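Local structure of probable sugar ABC transporter, sugar-binding protein (Streptococcus pneumoniae, 2W7Y) at residues D166-K174 and A188-V198. The protein binds the blood group A-trisaccharide as the extracellular solute-binding protein of what is probably a sugar ABC transporter. Sequence-based numbering, arbitrary orientation.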
loop_
_atom_site.group_PDB
_atom_site.type_symbol
_atom_site.label_atom_id
_atom_site.label_comp_id
_atom_site.label_asym_id
_atom_site.label_seq_id
_atom_site.Cartn_x
_atom_site.Cartn_y
_atom_site.Cartn_z
ATOM N N ASP A 166 -18.505 -16.470 5.411
ATOM C CA ASP A 166 -18.936 -17.812 5.826
ATOM C C ASP A 166 -18.240 -18.294 7.096
ATOM O O ASP A 166 -18.886 -18.843 7.987
ATOM C CB ASP A 166 -18.735 -18.834 4.699
ATOM C CG ASP A 166 -19.577 -18.532 3.471
ATOM O OD1 ASP A 166 -20.522 -17.718 3.561
ATOM O OD2 ASP A 166 -19.292 -19.120 2.402
ATOM N N ILE A 167 -16.926 -18.092 7.163
ATOM C CA ILE A 167 -16.134 -18.439 8.347
ATOM C C ILE A 167 -16.572 -17.635 9.578
ATOM O O ILE A 167 -16.682 -18.190 10.672
ATOM C CB ILE A 167 -14.605 -18.285 8.084
ATOM C CG1 ILE A 167 -14.145 -19.297 7.020
ATOM C CG2 ILE A 167 -13.806 -18.444 9.377
ATOM C CD1 ILE A 167 -12.750 -19.045 6.453
ATOM N N PHE A 168 -16.830 -16.340 9.390
ATOM C CA PHE A 168 -17.322 -15.475 10.469
ATOM C C PHE A 168 -18.686 -15.930 10.989
ATOM O O PHE A 168 -18.897 -16.018 12.202
ATOM C CB PHE A 168 -17.391 -14.015 10.009
ATOM C CG PHE A 168 -16.097 -13.260 10.174
ATOM C CD1 PHE A 168 -14.996 -13.538 9.359
ATOM C CD2 PHE A 168 -15.981 -12.264 11.137
ATOM C CE1 PHE A 168 -13.799 -12.840 9.509
ATOM C CE2 PHE A 168 -14.785 -11.560 11.293
ATOM C CZ PHE A 168 -13.693 -11.849 10.476
ATOM N N ALA A 169 -19.601 -16.223 10.062
ATOM C CA ALA A 169 -20.949 -16.661 10.406
ATOM C C ALA A 169 -20.932 -17.962 11.201
ATOM O O ALA A 169 -21.671 -18.100 12.178
ATOM C CB ALA A 169 -21.795 -16.807 9.156
ATOM N N LYS A 170 -20.068 -18.891 10.787
ATOM C CA LYS A 170 -19.910 -20.197 11.434
ATOM C C LYS A 170 -19.292 -20.119 12.825
ATOM O O LYS A 170 -19.636 -20.905 13.714
ATOM C CB LYS A 170 -19.102 -21.148 10.541
ATOM C CG LYS A 170 -19.848 -21.609 9.290
ATOM C CD LYS A 170 -19.061 -22.645 8.504
ATOM C CE LYS A 170 -19.863 -23.166 7.324
ATOM N NZ LYS A 170 -19.931 -22.176 6.213
ATOM N N ALA A 171 -18.386 -19.163 13.006
ATOM C CA ALA A 171 -17.738 -18.930 14.291
ATOM C C ALA A 171 -18.622 -18.137 15.250
ATOM O O ALA A 171 -18.349 -18.085 16.450
ATOM C CB ALA A 171 -16.412 -18.216 14.082
ATOM N N GLY A 172 -19.679 -17.525 14.714
ATOM C CA GLY A 172 -20.519 -16.593 15.464
ATOM C C GLY A 172 -19.749 -15.329 15.805
ATOM O O GLY A 172 -19.953 -14.735 16.861
ATOM N N ALA A 173 -18.856 -14.927 14.901
ATOM C CA ALA A 173 -17.952 -13.806 15.143
ATOM C C ALA A 173 -18.491 -12.497 14.566
ATOM O O ALA A 173 -19.072 -12.482 13.473
ATOM C CB ALA A 173 -16.565 -14.113 14.583
ATOM N N LYS A 174 -18.297 -11.410 15.314
ATOM C CA LYS A 174 -18.637 -10.063 14.854
ATOM C C LYS A 174 -17.894 -9.752 13.561
ATOM O O LYS A 174 -16.684 -9.954 13.467
ATOM C CB LYS A 174 -18.265 -9.018 15.911
ATOM C CG LYS A 174 -19.204 -8.925 17.113
ATOM C CD LYS A 174 -18.687 -7.864 18.084
ATOM C CE LYS A 174 -19.519 -7.777 19.349
ATOM N NZ LYS A 174 -20.717 -6.931 19.146
ATOM N N ALA A 188 -13.394 -11.502 18.121
ATOM C CA ALA A 188 -13.812 -12.109 16.858
ATOM C C ALA A 188 -12.756 -13.095 16.367
ATOM O O ALA A 188 -13.079 -14.190 15.901
ATOM C CB ALA A 188 -14.071 -11.034 15.811
HETATM N N MSE A 189 -11.495 -12.692 16.489
HETATM C CA MSE A 189 -10.354 -13.529 16.128
HETATM C C MSE A 189 -10.237 -14.776 16.996
HETATM O O MSE A 189 -9.954 -15.859 16.488
HETATM C CB MSE A 189 -9.062 -12.712 16.185
HETATM C CG MSE A 189 -8.360 -12.510 14.846
HETATM SE SE MSE A 189 -9.455 -11.970 13.317
HETATM C CE MSE A 189 -9.978 -13.691 12.595
ATOM N N ALA A 190 -10.458 -14.615 18.299
ATOM C CA ALA A 190 -10.468 -15.735 19.243
ATOM C C ALA A 190 -11.559 -16.762 18.906
ATOM O O ALA A 190 -11.304 -17.966 18.914
ATOM C CB ALA A 190 -10.619 -15.227 20.672
ATOM N N SER A 191 -12.761 -16.276 18.593
ATOM C CA SER A 191 -13.890 -17.122 18.181
ATOM C C SER A 191 -13.589 -17.974 16.953
ATOM O O SER A 191 -13.981 -19.140 16.891
ATOM C CB SER A 191 -15.123 -16.263 17.893
ATOM O OG SER A 191 -15.495 -15.506 19.027
ATOM N N ILE A 192 -12.904 -17.375 15.981
ATOM C CA ILE A 192 -12.586 -18.025 14.710
ATOM C C ILE A 192 -11.524 -19.109 14.891
ATOM O O ILE A 192 -11.564 -20.145 14.220
ATOM C CB ILE A 192 -12.161 -16.976 13.643
ATOM C CG1 ILE A 192 -13.394 -16.200 13.165
ATOM C CG2 ILE A 192 -11.468 -17.644 12.453
ATOM C CD1 ILE A 192 -13.102 -14.860 12.580
ATOM N N ARG A 193 -10.592 -18.866 15.811
ATOM C CA ARG A 193 -9.535 -19.824 16.138
ATOM C C ARG A 193 -10.056 -21.053 16.886
ATOM O O ARG A 193 -9.394 -22.093 16.901
ATOM C CB ARG A 193 -8.406 -19.148 16.931
ATOM C CG ARG A 193 -7.594 -18.157 16.121
ATOM C CD ARG A 193 -6.404 -17.620 16.901
ATOM N NE ARG A 193 -5.854 -16.428 16.257
ATOM C CZ ARG A 193 -6.033 -15.181 16.687
ATOM N NH1 ARG A 193 -6.729 -14.935 17.786
ATOM N NH2 ARG A 193 -5.501 -14.173 16.015
ATOM N N LYS A 194 -11.234 -20.935 17.501
ATOM C CA LYS A 194 -11.895 -22.078 18.149
ATOM C C LYS A 194 -12.353 -23.122 17.126
ATOM O O LYS A 194 -12.602 -24.282 17.470
ATOM C CB LYS A 194 -13.073 -21.615 19.009
ATOM C CG LYS A 194 -12.669 -21.076 20.372
ATOM C CD LYS A 194 -13.814 -20.333 21.039
ATOM C CE LYS A 194 -13.365 -19.686 22.343
ATOM N NZ LYS A 194 -14.171 -18.475 22.672
ATOM N N GLN A 195 -12.465 -22.689 15.873
ATOM C CA GLN A 195 -12.731 -23.572 14.744
ATOM C C GLN A 195 -11.394 -24.079 14.218
ATOM O O GLN A 195 -10.403 -23.343 14.233
ATOM C CB GLN A 195 -13.443 -22.804 13.624
ATOM C CG GLN A 195 -14.530 -21.830 14.079
ATOM C CD GLN A 195 -15.913 -22.450 14.116
ATOM O OE1 GLN A 195 -16.240 -23.326 13.313
ATOM N NE2 GLN A 195 -16.739 -21.985 15.042
ATOM N N ASP A 196 -11.356 -25.323 13.751
ATOM C CA ASP A 196 -10.129 -25.850 13.152
ATOM C C ASP A 196 -10.202 -25.920 11.626
ATOM O O ASP A 196 -11.291 -25.939 11.043
ATOM C CB ASP A 196 -9.724 -27.199 13.766
ATOM C CG ASP A 196 -10.761 -28.285 13.550
ATOM O OD1 ASP A 196 -10.445 -29.280 12.859
ATOM O OD2 ASP A 196 -11.887 -28.153 14.078
ATOM N N GLY A 197 -9.030 -25.951 10.996
ATOM C CA GLY A 197 -8.924 -25.921 9.544
ATOM C C GLY A 197 -8.564 -24.534 9.054
ATOM O O GLY A 197 -7.985 -24.381 7.975
ATOM N N VAL A 198 -8.909 -23.524 9.853
ATOM C CA VAL A 198 -8.625 -22.130 9.514
ATOM C C VAL A 198 -7.773 -21.420 10.568
ATOM O O VAL A 198 -7.900 -21.679 11.771
ATOM C CB VAL A 198 -9.924 -21.297 9.248
ATOM C CG1 VAL A 198 -10.771 -21.937 8.151
ATOM C CG2 VAL A 198 -10.742 -21.105 10.522
#
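Ile192 meets residues of 166-174 with all three side-chain carbons beyond CB. Its CD1 sits over the centre of the Phe168 ring, 3.7 Å from the centroid and 11° off the ring normal, a CH-pi contact. CG1 lies 3.7 Å from Ala171 CB and also touches Ala173 CB, while CG2, anti to the backbone N, turns to Ile167 CG2 at 3.9 Å, the two isoleucines crossing at about a right angle. Ile167 CD1 touches Val198 CG1 (3.9 Å), the two side chains running alongside in opposite directions. Beyond Ala171, Ala173 CB packs against Ala188, 3.7 Å from its O. The Gln195 chain, bent at chi2, brings NE2 to 3.3 Å from Ala171 CA. Ser191 gives its CB to this surface, but its OG bonds back to Gln187 O. Tyr163 meets the Phe168 ring edge-to-face, Lys174 O lies in plane at its edge, and Ala275 closes on both isoleucines. A Schellman motif (Ala173 N to Phe168 O, 2.9 Å; Gly172 N to Ala169 O, weak), with Gly172 at C-prime in positive phi, ends helix 165-171 and turns Ala173 toward helix 182-193. The axes of 166-171 and 188-193 approach to 9.1 Å at 85°, a near-perpendicular helix pair, peripheral packing in the solute-binding protein fold.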